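Local coordinates for protein anabena Tic22 (Anabaena sp., PDB 4EV1) that probably works as a chaperone in protein transport, as a Tic22-like family protein likely linked to thylakoids, at residues S43-Y48 with N100-A105; V133-V138 with L187-V192; V159-S164 with N205-V210. All blocks are in the same frame, centred on the assembly; numbering follows the deposited sequence.

Contact 1. Residues S43-Y48 with N100-A105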
ATOM      1  N   SER A  43       6.862 -17.941  -7.947  1.00 36.14           N
ATOM      2  CA  SER A  43       7.775 -17.389  -6.953  1.00 35.00           C
ATOM      3  C   SER A  43       7.089 -16.251  -6.198  1.00 32.19           C
ATOM      4  O   SER A  43       5.998 -15.819  -6.567  1.00 31.95           O
ATOM      5  CB  SER A  43       9.083 -16.963  -7.626  1.00 35.17           C
ATOM      6  OG  SER A  43       8.824 -16.008  -8.628  1.00 37.75           O
ATOM      7  N   ILE A  44       7.692 -15.847  -5.090  1.00 30.81           N
ATOM      8  CA  ILE A  44       7.120 -14.840  -4.232  1.00 29.72           C
ATOM      9  C   ILE A  44       8.195 -13.809  -3.820  1.00 29.24           C
ATOM     10  O   ILE A  44       9.308 -14.188  -3.468  1.00 27.89           O
ATOM     11  CB  ILE A  44       6.423 -15.446  -2.985  1.00 30.65           C
ATOM     12  CG1 ILE A  44       5.634 -14.357  -2.222  1.00 30.76           C
ATOM     13  CG2 ILE A  44       7.422 -16.231  -2.095  1.00 27.59           C
ATOM     14  CD1 ILE A  44       4.790 -14.855  -1.009  1.00 31.59           C
ATOM     15  N   THR A  45       7.826 -12.527  -3.923  1.00 28.77           N
ATOM     16  CA  THR A  45       8.683 -11.408  -3.529  1.00 28.72           C
ATOM     17  C   THR A  45       8.051 -10.579  -2.423  1.00 28.77           C
ATOM     18  O   THR A  45       6.812 -10.451  -2.295  1.00 28.31           O
ATOM     19  CB  THR A  45       9.089 -10.513  -4.747  1.00 28.44           C
ATOM     20  OG1 THR A  45      10.187  -9.652  -4.382  1.00 27.78           O
ATOM     21  CG2 THR A  45       7.904  -9.649  -5.253  1.00 28.52           C
ATOM     22  N   GLY A  46       8.911  -9.967  -1.623  1.00 28.56           N
ATOM     23  CA  GLY A  46       8.463  -9.195  -0.496  1.00 29.03           C
ATOM     24  C   GLY A  46       8.451  -7.731  -0.765  1.00 29.52           C
ATOM     25  O   GLY A  46       9.561  -7.135  -0.851  1.00 33.15           O
ATOM     26  N   ALA A  47       7.248  -7.139  -0.855  1.00 27.12           N
ATOM     27  CA  ALA A  47       7.067  -5.731  -1.185  1.00 27.13           C
ATOM     28  C   ALA A  47       6.966  -4.931   0.123  1.00 26.41           C
ATOM     29  O   ALA A  47       6.579  -5.476   1.168  1.00 27.75           O
ATOM     30  CB  ALA A  47       5.822  -5.501  -2.089  1.00 25.05           C
ATOM     31  N   TYR A  48       7.328  -3.659   0.053  1.00 24.40           N
ATOM     32  CA  TYR A  48       7.378  -2.778   1.214  1.00 23.50           C
ATOM     33  C   TYR A  48       6.629  -1.485   0.962  1.00 23.47           C
ATOM     34  O   TYR A  48       6.781  -0.846  -0.093  1.00 23.23           O
ATOM     35  CB  TYR A  48       8.829  -2.411   1.542  1.00 23.43           C
ATOM     36  CG  TYR A  48       9.682  -3.571   2.023  1.00 23.05           C
ATOM     37  CD1 TYR A  48      10.358  -4.394   1.104  1.00 23.77           C
ATOM     38  CD2 TYR A  48       9.844  -3.831   3.369  1.00 26.83           C
ATOM     39  CE1 TYR A  48      11.170  -5.479   1.534  1.00 28.42           C
ATOM     40  CE2 TYR A  48      10.642  -4.916   3.802  1.00 29.54           C
ATOM     41  CZ  TYR A  48      11.291  -5.725   2.885  1.00 30.11           C
ATOM     42  OH  TYR A  48      12.068  -6.785   3.297  1.00 29.68           O
ATOM     43  N   ASN A 100       3.190 -20.370 -12.903  1.00 47.23           N
ATOM     44  CA  ASN A 100       4.462 -19.778 -12.514  1.00 45.95           C
ATOM     45  C   ASN A 100       4.480 -18.227 -12.302  1.00 41.42           C
ATOM     46  O   ASN A 100       5.533 -17.589 -12.327  1.00 40.32           O
ATOM     47  CB  ASN A 100       5.525 -20.213 -13.518  1.00 47.05           C
ATOM     48  CG  ASN A 100       5.797 -21.726 -13.468  1.00 52.30           C
ATOM     49  OD1 ASN A 100       6.799 -22.173 -12.899  1.00 58.52           O
ATOM     50  ND2 ASN A 100       4.895 -22.516 -14.058  1.00 55.94           N
ATOM     51  N   ARG A 101       3.309 -17.651 -12.057  1.00 39.12           N
ATOM     52  CA  ARG A 101       3.178 -16.213 -11.799  0.50 37.61           C
ATOM     53  C   ARG A 101       3.976 -15.778 -10.570  1.00 35.66           C
ATOM     54  O   ARG A 101       4.208 -16.559  -9.653  1.00 35.01           O
ATOM     55  CB  ARG A 101       1.707 -15.829 -11.623  0.50 37.95           C
ATOM     56  CG  ARG A 101       1.057 -16.411 -10.354  0.50 39.84           C
ATOM     57  CD  ARG A 101      -0.445 -16.659 -10.499  0.50 41.43           C
ATOM     58  NE  ARG A 101      -1.282 -15.532 -10.088  0.50 41.81           N
ATOM     59  CZ  ARG A 101      -0.846 -14.294  -9.866  0.50 41.76           C
ATOM     60  NH1 ARG A 101      -1.709 -13.357  -9.501  0.50 40.17           N
ATOM     61  NH2 ARG A 101       0.439 -13.985 -10.016  0.50 42.58           N
ATOM     62  N   LEU A 102       4.417 -14.521 -10.572  1.00 33.76           N
ATOM     63  CA  LEU A 102       5.033 -13.913  -9.402  1.00 31.74           C
ATOM     64  C   LEU A 102       3.953 -13.397  -8.447  1.00 30.70           C
ATOM     65  O   LEU A 102       3.080 -12.622  -8.837  1.00 29.71           O
ATOM     66  CB  LEU A 102       5.967 -12.735  -9.799  1.00 31.52           C
ATOM     67  CG  LEU A 102       6.632 -11.917  -8.663  1.00 30.97           C
ATOM     68  CD1 LEU A 102       7.587 -12.777  -7.851  1.00 28.27           C
ATOM     69  CD2 LEU A 102       7.387 -10.705  -9.253  1.00 30.58           C
ATOM     70  N   LEU A 103       4.065 -13.779  -7.174  1.00 29.66           N
ATOM     71  CA  LEU A 103       3.204 -13.280  -6.131  1.00 29.12           C
ATOM     72  C   LEU A 103       3.960 -12.235  -5.308  1.00 28.00           C
ATOM     73  O   LEU A 103       5.167 -12.220  -5.301  1.00 28.85           O
ATOM     74  CB  LEU A 103       2.738 -14.429  -5.250  1.00 29.48           C
ATOM     75  CG  LEU A 103       1.981 -15.546  -6.005  1.00 30.53           C
ATOM     76  CD1 LEU A 103       1.473 -16.620  -5.048  1.00 33.60           C
ATOM     77  CD2 LEU A 103       0.798 -14.968  -6.768  1.00 32.27           C
ATOM     78  N   PHE A 104       3.232 -11.389  -4.614  1.00 28.24           N
ATOM     79  CA  PHE A 104       3.807 -10.352  -3.769  1.00 28.51           C
ATOM     80  C   PHE A 104       3.224 -10.425  -2.354  1.00 28.91           C
ATOM     81  O   PHE A 104       1.986 -10.520  -2.169  1.00 29.82           O
ATOM     82  CB  PHE A 104       3.474  -8.965  -4.325  1.00 28.28           C
ATOM     83  CG  PHE A 104       3.966  -8.709  -5.696  1.00 28.81           C
ATOM     84  CD1 PHE A 104       3.308  -9.234  -6.799  1.00 30.11           C
ATOM     85  CD2 PHE A 104       5.086  -7.890  -5.902  1.00 29.44           C
ATOM     86  CE1 PHE A 104       3.779  -8.967  -8.102  1.00 32.91           C
ATOM     87  CE2 PHE A 104       5.547  -7.637  -7.168  1.00 31.66           C
ATOM     88  CZ  PHE A 104       4.902  -8.177  -8.274  1.00 31.79           C
ATOM     89  N   ALA A 105       4.098 -10.357  -1.353  1.00 27.34           N
ATOM     90  CA  ALA A 105       3.701 -10.207   0.040  1.00 28.24           C
ATOM     91  C   ALA A 105       3.962  -8.768   0.425  1.00 28.96           C
ATOM     92  O   ALA A 105       5.033  -8.260   0.067  1.00 31.76           O
ATOM     93  CB  ALA A 105       4.517 -11.135   0.906  1.00 28.97           C
TER
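Thr45 O is held by two groups of the partner strand. It accepts a hydrogen bond from Ala105 N at 2.9 Å, and Phe104 CA makes a CA-H...O contact with it at 3.3 Å. Leu103 works both ways along the same ladder. Its N donates to Ser43 O at 2.9 Å, and its O accepts from Thr45 N at 3.0 Å. Ala47 N closes the far end on Ala105 O. The Ser43 N bond to Arg101 O at the near end is weak. These are parallel strands, and the short segments are inclined at 31°. Strand 43-48 is the middle strand of a three-stranded mixed sheet. Strand 28-30 flanks it antiparallel, and strand 102-107 lies on its other side. On one face, Thr45 and Phe104 lie side by side and point the same way. Thr45 CG2 meets the ring obliquely, 3.4 Å from Phe104 CD2. Its chi1 of -165° puts OG1 anti to the backbone N, where it hydrogen-bonds Leu27 O, and leaves CG2 to the ring. Leu102 CD1 lies 3.5 Å from Ser43 OG on this face. Ile88 and Leu92 of helix 85-94 also touch the Phe104 side chain. The other face carries Ile44, Leu103 and Ala105. Ile44 CG1 rests near Leu103 CB, while its tip, CD1, reaches Ala105 CB at 4.2 Å.

Contact 2. Residues V133-V138 with L187-V192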
ATOM      1  N   VAL A 133      -2.500  -3.977   4.772  1.00 32.07           N
ATOM      2  CA  VAL A 133      -1.950  -2.621   4.881  1.00 29.96           C
ATOM      3  C   VAL A 133      -3.080  -1.722   5.344  1.00 29.04           C
ATOM      4  O   VAL A 133      -4.093  -1.648   4.682  1.00 28.22           O
ATOM      5  CB  VAL A 133      -1.479  -2.103   3.525  1.00 28.45           C
ATOM      6  CG1 VAL A 133      -0.883  -0.695   3.639  1.00 26.42           C
ATOM      7  CG2 VAL A 133      -0.413  -3.069   2.910  1.00 29.70           C
ATOM      8  N   PRO A 134      -2.928  -1.056   6.497  1.00 28.62           N
ATOM      9  CA  PRO A 134      -4.059  -0.221   6.909  1.00 28.96           C
ATOM     10  C   PRO A 134      -4.143   1.077   6.110  1.00 28.45           C
ATOM     11  O   PRO A 134      -3.167   1.479   5.449  1.00 24.18           O
ATOM     12  CB  PRO A 134      -3.769   0.091   8.385  1.00 29.79           C
ATOM     13  CG  PRO A 134      -2.327  -0.110   8.551  1.00 30.88           C
ATOM     14  CD  PRO A 134      -1.854  -1.094   7.496  1.00 28.80           C
ATOM     15  N   MET A 135      -5.340   1.650   6.117  1.00 28.99           N
ATOM     16  CA  MET A 135      -5.596   3.001   5.609  1.00 30.02           C
ATOM     17  C   MET A 135      -6.522   3.721   6.609  1.00 30.17           C
ATOM     18  O   MET A 135      -7.255   3.085   7.382  1.00 31.00           O
ATOM     19  CB  MET A 135      -6.243   2.939   4.238  1.00 30.37           C
ATOM     20  CG  MET A 135      -5.449   2.145   3.198  1.00 33.85           C
ATOM     21  SD  MET A 135      -6.119   2.309   1.525  1.00 42.16           S
ATOM     22  CE  MET A 135      -5.436   3.843   1.053  1.00 34.21           C
ATOM     23  N   PHE A 136      -6.518   5.041   6.577  1.00 29.51           N
ATOM     24  CA  PHE A 136      -7.193   5.809   7.585  1.00 29.47           C
ATOM     25  C   PHE A 136      -8.047   6.831   6.912  1.00 29.93           C
ATOM     26  O   PHE A 136      -7.554   7.550   6.047  1.00 29.38           O
ATOM     27  CB  PHE A 136      -6.183   6.469   8.509  1.00 29.25           C
ATOM     28  CG  PHE A 136      -5.166   5.504   9.053  1.00 29.35           C
ATOM     29  CD1 PHE A 136      -3.982   5.278   8.380  1.00 29.28           C
ATOM     30  CD2 PHE A 136      -5.413   4.790  10.218  1.00 30.87           C
ATOM     31  CE1 PHE A 136      -3.044   4.378   8.864  1.00 29.28           C
ATOM     32  CE2 PHE A 136      -4.470   3.899  10.717  1.00 32.96           C
ATOM     33  CZ  PHE A 136      -3.281   3.696  10.028  1.00 30.66           C
ATOM     34  N   ALA A 137      -9.326   6.903   7.318  1.00 29.79           N
ATOM     35  CA  ALA A 137     -10.243   7.836   6.682  1.00 30.19           C
ATOM     36  C   ALA A 137     -10.958   8.604   7.774  1.00 31.39           C
ATOM     37  O   ALA A 137     -11.436   8.005   8.764  1.00 31.55           O
ATOM     38  CB  ALA A 137     -11.243   7.086   5.782  1.00 30.51           C
ATOM     39  N   VAL A 138     -11.012   9.921   7.606  1.00 31.61           N
ATOM     40  CA  VAL A 138     -11.650  10.784   8.588  1.00 32.58           C
ATOM     41  C   VAL A 138     -13.150  10.861   8.348  1.00 33.77           C
ATOM     42  O   VAL A 138     -13.588  11.017   7.218  1.00 32.55           O
ATOM     43  CB  VAL A 138     -11.035  12.173   8.568  1.00 32.42           C
ATOM     44  CG1 VAL A 138     -11.809  13.161   9.500  1.00 33.20           C
ATOM     45  CG2 VAL A 138      -9.580  12.040   8.974  1.00 33.56           C
ATOM     46  N   LEU A 187      -9.334   1.290   7.919  1.00 31.94           N
ATOM     47  CA  LEU A 187      -9.669   0.490   6.752  1.00 31.91           C
ATOM     48  C   LEU A 187      -8.431  -0.339   6.399  1.00 31.50           C
ATOM     49  O   LEU A 187      -7.398  -0.224   7.035  1.00 28.47           O
ATOM     50  CB  LEU A 187     -10.033   1.389   5.566  1.00 31.21           C
ATOM     51  CG  LEU A 187     -11.230   2.334   5.769  1.00 33.76           C
ATOM     52  CD1 LEU A 187     -11.223   3.459   4.751  1.00 33.26           C
ATOM     53  CD2 LEU A 187     -12.553   1.543   5.732  1.00 36.36           C
ATOM     54  N   ASP A 188      -8.559  -1.188   5.406  1.00 32.64           N
ATOM     55  CA  ASP A 188      -7.391  -1.807   4.803  1.00 33.76           C
ATOM     56  C   ASP A 188      -7.518  -1.846   3.303  1.00 32.18           C
ATOM     57  O   ASP A 188      -8.618  -1.773   2.764  1.00 32.46           O
ATOM     58  CB  ASP A 188      -7.095  -3.190   5.381  1.00 35.14           C
ATOM     59  CG  ASP A 188      -8.149  -4.173   5.084  1.00 38.58           C
ATOM     60  OD1 ASP A 188      -8.449  -4.366   3.907  1.00 44.34           O
ATOM     61  OD2 ASP A 188      -8.668  -4.804   6.034  1.00 47.93           O
ATOM     62  N   ILE A 189      -6.369  -1.913   2.644  1.00 30.79           N
ATOM     63  CA  ILE A 189      -6.307  -1.779   1.193  1.00 31.21           C
ATOM     64  C   ILE A 189      -7.090  -2.844   0.432  1.00 30.28           C
ATOM     65  O   ILE A 189      -7.673  -2.559  -0.611  1.00 29.79           O
ATOM     66  CB  ILE A 189      -4.846  -1.752   0.698  1.00 31.27           C
ATOM     67  CG1 ILE A 189      -4.786  -1.326  -0.762  1.00 35.23           C
ATOM     68  CG2 ILE A 189      -4.195  -3.107   0.843  1.00 33.56           C
ATOM     69  CD1 ILE A 189      -5.110   0.131  -0.917  1.00 40.81           C
ATOM     70  N   ASP A 190      -7.105  -4.067   0.931  1.00 31.17           N
ATOM     71  CA  ASP A 190      -7.912  -5.123   0.285  1.00 32.68           C
ATOM     72  C   ASP A 190      -9.427  -4.815   0.334  1.00 32.61           C
ATOM     73  O   ASP A 190     -10.128  -4.975  -0.631  1.00 31.81           O
ATOM     74  CB  ASP A 190      -7.623  -6.469   0.938  1.00 33.99           C
ATOM     75  CG  ASP A 190      -6.195  -6.947   0.664  1.00 35.65           C
ATOM     76  OD1 ASP A 190      -5.939  -7.317  -0.493  1.00 39.57           O
ATOM     77  OD2 ASP A 190      -5.337  -6.911   1.590  1.00 41.33           O
ATOM     78  N   GLY A 191      -9.899  -4.320   1.467  1.00 33.56           N
ATOM     79  CA  GLY A 191     -11.319  -3.983   1.625  1.00 34.20           C
ATOM     80  C   GLY A 191     -11.774  -2.812   0.760  1.00 34.20           C
ATOM     81  O   GLY A 191     -12.838  -2.875   0.136  1.00 34.78           O
ATOM     82  N   VAL A 192     -10.984  -1.744   0.747  1.00 34.00           N
ATOM     83  CA  VAL A 192     -11.212  -0.595  -0.124  1.00 33.81           C
ATOM     84  C   VAL A 192     -11.210  -1.074  -1.576  1.00 34.18           C
ATOM     85  O   VAL A 192     -12.139  -0.796  -2.331  1.00 34.89           O
ATOM     86  CB  VAL A 192     -10.153   0.480   0.083  1.00 33.52           C
ATOM     87  CG1 VAL A 192     -10.193   1.555  -1.030  1.00 33.52           C
ATOM     88  CG2 VAL A 192     -10.295   1.120   1.457  1.00 35.55           C
TER
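An antiparallel two-stranded ladder joins Met135 to Leu187, and its second strand runs straight into a helix. Met135 N donates to Leu187 O at 2.9 Å, and Leu187 N donates back to Met135 O at 2.8 Å, which makes this a hydrogen-bonded pair. The first bond is the more bent at its acceptor, for Met135 N sits well above the carbonyl plane of Leu187. Pro134 and Asp188 form the next, non-hydrogen-bonded pair. Beyond it the chain turns, and Ile189 N, in the first turn of helix 189-198, donates to Val133 O at 3.1 Å. Asp188 is the N-cap of that helix. Its chi1 of 65° swings the carboxylate back over the helix start, where OD1 accepts from Gly191 N at 2.8 Å, nearly along the C-O axis. Asp190 OD2 hydrogen-bonds Ser132 OG, just ahead of strand 134-139. Side chains fill the angle between ladder and helix. The Met135 side chain bends at chi3, and SD approaches Ile189 CD1 at 3.4 Å as the two chains cross obliquely. Val192 CG2 is a more distant neighbour of the sulfur. Ile189 CG2 touches Val133 CB at 3.9 Å. On the Met135 side of the ladder, Leu187 CD1 reaches Ala137 CB at 3.8 Å. Leu161 of strand 156-162 packs on Met135, Ala137, Leu187 and Val192.

Contact 3. Residues V159-S164 with N205-V210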
ATOM      1  N   VAL A 159     -12.137  12.497  -1.541  1.00 34.87           N
ATOM      2  CA  VAL A 159     -12.212  11.837  -0.249  1.00 33.63           C
ATOM      3  C   VAL A 159     -10.887  11.061  -0.047  1.00 32.07           C
ATOM      4  O   VAL A 159     -10.678  10.014  -0.674  1.00 31.69           O
ATOM      5  CB  VAL A 159     -13.384  10.867  -0.152  1.00 33.91           C
ATOM      6  CG1 VAL A 159     -13.315  10.129   1.162  1.00 32.15           C
ATOM      7  CG2 VAL A 159     -14.774  11.622  -0.285  1.00 34.47           C
ATOM      8  N   PRO A 160      -9.995  11.570   0.814  1.00 31.04           N
ATOM      9  CA  PRO A 160      -8.656  10.992   0.909  1.00 30.45           C
ATOM     10  C   PRO A 160      -8.576   9.799   1.833  1.00 29.19           C
ATOM     11  O   PRO A 160      -8.964   9.912   2.979  1.00 30.62           O
ATOM     12  CB  PRO A 160      -7.844  12.131   1.509  1.00 30.52           C
ATOM     13  CG  PRO A 160      -8.800  12.834   2.363  1.00 31.42           C
ATOM     14  CD  PRO A 160     -10.120  12.763   1.666  1.00 32.00           C
ATOM     15  N   LEU A 161      -8.016   8.687   1.357  1.00 28.54           N
ATOM     16  CA  LEU A 161      -7.674   7.561   2.203  1.00 26.93           C
ATOM     17  C   LEU A 161      -6.136   7.529   2.462  1.00 26.14           C
ATOM     18  O   LEU A 161      -5.311   7.337   1.556  1.00 25.94           O
ATOM     19  CB  LEU A 161      -8.169   6.268   1.595  1.00 27.24           C
ATOM     20  CG  LEU A 161      -9.603   6.245   1.058  1.00 27.60           C
ATOM     21  CD1 LEU A 161      -9.922   4.905   0.377  1.00 30.69           C
ATOM     22  CD2 LEU A 161     -10.568   6.530   2.167  1.00 23.35           C
ATOM     23  N   PHE A 162      -5.756   7.742   3.714  1.00 25.77           N
ATOM     24  CA  PHE A 162      -4.355   7.915   4.050  1.00 25.72           C
ATOM     25  C   PHE A 162      -3.702   6.601   4.386  1.00 25.90           C
ATOM     26  O   PHE A 162      -4.238   5.798   5.168  1.00 26.23           O
ATOM     27  CB  PHE A 162      -4.196   8.874   5.225  1.00 25.99           C
ATOM     28  CG  PHE A 162      -4.781  10.249   4.964  1.00 26.68           C
ATOM     29  CD1 PHE A 162      -4.079  11.194   4.201  1.00 30.38           C
ATOM     30  CD2 PHE A 162      -6.032  10.580   5.441  1.00 28.58           C
ATOM     31  CE1 PHE A 162      -4.628  12.459   3.952  1.00 31.97           C
ATOM     32  CE2 PHE A 162      -6.578  11.836   5.211  1.00 29.31           C
ATOM     33  CZ  PHE A 162      -5.888  12.772   4.472  1.00 31.02           C
ATOM     34  N   LEU A 163      -2.513   6.404   3.845  1.00 26.31           N
ATOM     35  CA  LEU A 163      -1.694   5.261   4.237  1.00 27.19           C
ATOM     36  C   LEU A 163      -0.964   5.547   5.561  1.00 28.00           C
ATOM     37  O   LEU A 163      -0.443   4.618   6.216  1.00 29.38           O
ATOM     38  CB  LEU A 163      -0.693   4.912   3.145  1.00 26.45           C
ATOM     39  CG  LEU A 163      -1.120   4.025   1.969  1.00 28.80           C
ATOM     40  CD1 LEU A 163      -1.532   2.604   2.470  1.00 30.10           C
ATOM     41  CD2 LEU A 163      -2.206   4.645   1.108  1.00 30.52           C
ATOM     42  N   SER A 164      -0.943   6.816   5.969  1.00 28.97           N
ATOM     43  CA  SER A 164      -0.323   7.186   7.205  1.00 29.92           C
ATOM     44  C   SER A 164      -1.279   7.863   8.203  1.00 30.65           C
ATOM     45  O   SER A 164      -1.904   8.871   7.898  1.00 29.72           O
ATOM     46  CB  SER A 164       0.865   8.080   6.914  1.00 30.42           C
ATOM     47  OG  SER A 164       1.505   8.304   8.124  1.00 36.47           O
ATOM     48  N   ASN A 205     -15.520   7.786  -7.519  1.00 39.37           N
ATOM     49  CA  ASN A 205     -14.626   8.585  -8.355  1.00 40.30           C
ATOM     50  C   ASN A 205     -13.808   9.618  -7.570  1.00 39.03           C
ATOM     51  O   ASN A 205     -12.728  10.005  -8.004  1.00 38.51           O
ATOM     52  CB  ASN A 205     -15.431   9.363  -9.397  1.00 41.91           C
ATOM     53  CG  ASN A 205     -15.926   8.491 -10.513  1.00 45.99           C
ATOM     54  OD1 ASN A 205     -17.105   8.559 -10.893  1.00 51.65           O
ATOM     55  ND2 ASN A 205     -15.039   7.661 -11.055  1.00 47.83           N
ATOM     56  N   GLN A 206     -14.349  10.096  -6.451  1.00 38.44           N
ATOM     57  CA  GLN A 206     -13.643  11.084  -5.626  1.00 38.44           C
ATOM     58  C   GLN A 206     -12.540  10.480  -4.740  1.00 37.39           C
ATOM     59  O   GLN A 206     -11.734  11.227  -4.178  1.00 36.80           O
ATOM     60  CB  GLN A 206     -14.610  11.806  -4.687  1.00 39.80           C
ATOM     61  CG  GLN A 206     -15.706  12.582  -5.394  1.00 42.82           C
ATOM     62  CD  GLN A 206     -16.797  12.973  -4.429  1.00 47.55           C
ATOM     63  OE1 GLN A 206     -16.524  13.509  -3.344  1.00 50.18           O
ATOM     64  NE2 GLN A 206     -18.039  12.697  -4.809  1.00 48.97           N
ATOM     65  N   VAL A 207     -12.478   9.307  -4.471  1.00 36.27           N
ATOM     66  CA  VAL A 207     -11.565   8.602  -3.593  1.00 35.64           C
ATOM     67  C   VAL A 207     -10.172   8.664  -4.186  1.00 34.82           C
ATOM     68  O   VAL A 207      -9.982   8.432  -5.388  1.00 34.29           O
ATOM     69  CB  VAL A 207     -11.976   7.134  -3.384  1.00 25.57           C
ATOM     70  CG1 VAL A 207     -10.930   6.399  -2.560  1.00 25.01           C
ATOM     71  CG2 VAL A 207     -13.342   7.052  -2.720  1.00 26.07           C
ATOM     72  N   VAL A 208      -9.293   9.052  -3.372  1.00 33.66           N
ATOM     73  CA  VAL A 208      -7.877   9.065  -3.702  1.00 32.40           C
ATOM     74  C   VAL A 208      -7.092   8.426  -2.566  1.00 31.67           C
ATOM     75  O   VAL A 208      -7.479   8.505  -1.382  1.00 30.61           O
ATOM     76  CB  VAL A 208      -7.355  10.492  -3.952  1.00 24.73           C
ATOM     77  CG1 VAL A 208      -8.034  11.103  -5.169  1.00 25.23           C
ATOM     78  CG2 VAL A 208      -7.569  11.361  -2.723  1.00 24.90           C
ATOM     79  N   LEU A 209      -6.000   7.764  -2.932  1.00 31.22           N
ATOM     80  CA  LEU A 209      -5.090   7.172  -1.959  1.00 31.49           C
ATOM     81  C   LEU A 209      -3.923   8.108  -1.749  1.00 30.63           C
ATOM     82  O   LEU A 209      -3.312   8.533  -2.707  1.00 31.08           O
ATOM     83  CB  LEU A 209      -4.539   5.830  -2.455  1.00 31.79           C
ATOM     84  CG  LEU A 209      -5.570   4.707  -2.364  1.00 33.88           C
ATOM     85  CD1 LEU A 209      -6.557   4.790  -3.486  1.00 37.97           C
ATOM     86  CD2 LEU A 209      -4.840   3.355  -2.340  1.00 34.85           C
ATOM     87  N   VAL A 210      -3.619   8.414  -0.492  1.00 29.34           N
ATOM     88  CA  VAL A 210      -2.557   9.359  -0.168  1.00 28.33           C
ATOM     89  C   VAL A 210      -1.426   8.567   0.520  1.00 27.24           C
ATOM     90  O   VAL A 210      -1.591   8.066   1.639  1.00 26.70           O
ATOM     91  CB  VAL A 210      -3.066  10.506   0.749  1.00 28.41           C
ATOM     92  CG1 VAL A 210      -1.948  11.476   1.059  1.00 26.53           C
ATOM     93  CG2 VAL A 210      -4.267  11.267   0.089  1.00 29.37           C
TER
HETATM   94  O   HOH W   1      -1.014   9.171   4.198  1.00 21.91           O
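Strands 159-162 and 207-210 run parallel, with short axes 4.7 Å apart at closest approach and inclined at 31°. Five backbone hydrogen bonds tie them, from Val159 N to Gln206 O at one end to Leu163 N to Val210 O at the other. The straightest is Leu161 N to Val208 O, 2.8 Å long with 179° at the hydrogen. Val210 O has a second partner, a water that also hydrogen-bonds Ser164 N. This water lies at the edge of the Phe162 ring, in its plane. Ser164 sits at the N-cap position of helix 165-175. The strands belong to a three-stranded mixed sheet, with strand 156-162 in the middle and strand 149-151 antiparallel on its other side. Side chains alternate between its faces. Pro160, Phe162, Val208 and Val210 share one. With chi1 at -59°, Phe162 CG stands anti to its carbonyl carbon, and the ring lies side by side with Val210, pointing the same way. Val210 CB comes obliquely to the ring, 3.7 Å from Phe162 CD1. Val210 CG2 also reaches Pro160 CB at 3.9 Å. Ala168 and Leu171 of helix 165-175 touch Phe162 as well, and replacing the ring with an alanine here would probably open a gap between that helix and Val210. The opposite face carries Val159, Leu161, Val207 and Leu209. Leu161 CD1 is pressed against Val207 CG1 at 3.4 Å, tighter than usual for two methyls. Leu163 CD2 lies 3.5 Å from Val210 O, alongside the last backbone bond. Met135 touches Leu209.

How the contacts relate
Contacts 2 and 3 form one unit, with centres 9 Å apart. Phe136 N probably hydrogen-bonds Phe162 O at 2.8 Å, which links the ladder of contact 2 to the middle strand of contact 3. Met135 CE packs 3.3 Å from Leu163 CD2. Their segments alternate along the chain. Bound NHE, probably from the crystallisation liquor, lies about 3 Å from the Leu187 side chain and about 4 Å from those of Leu161 and Ala105. Contact 1 stands apart. Its centre is about 21 Å from that of contact 2 and about 25 Å from that of contact 3, across the chain centre. Contacts 1 and 3 are nevertheless alike: each is the parallel pair of a three-stranded mixed sheet.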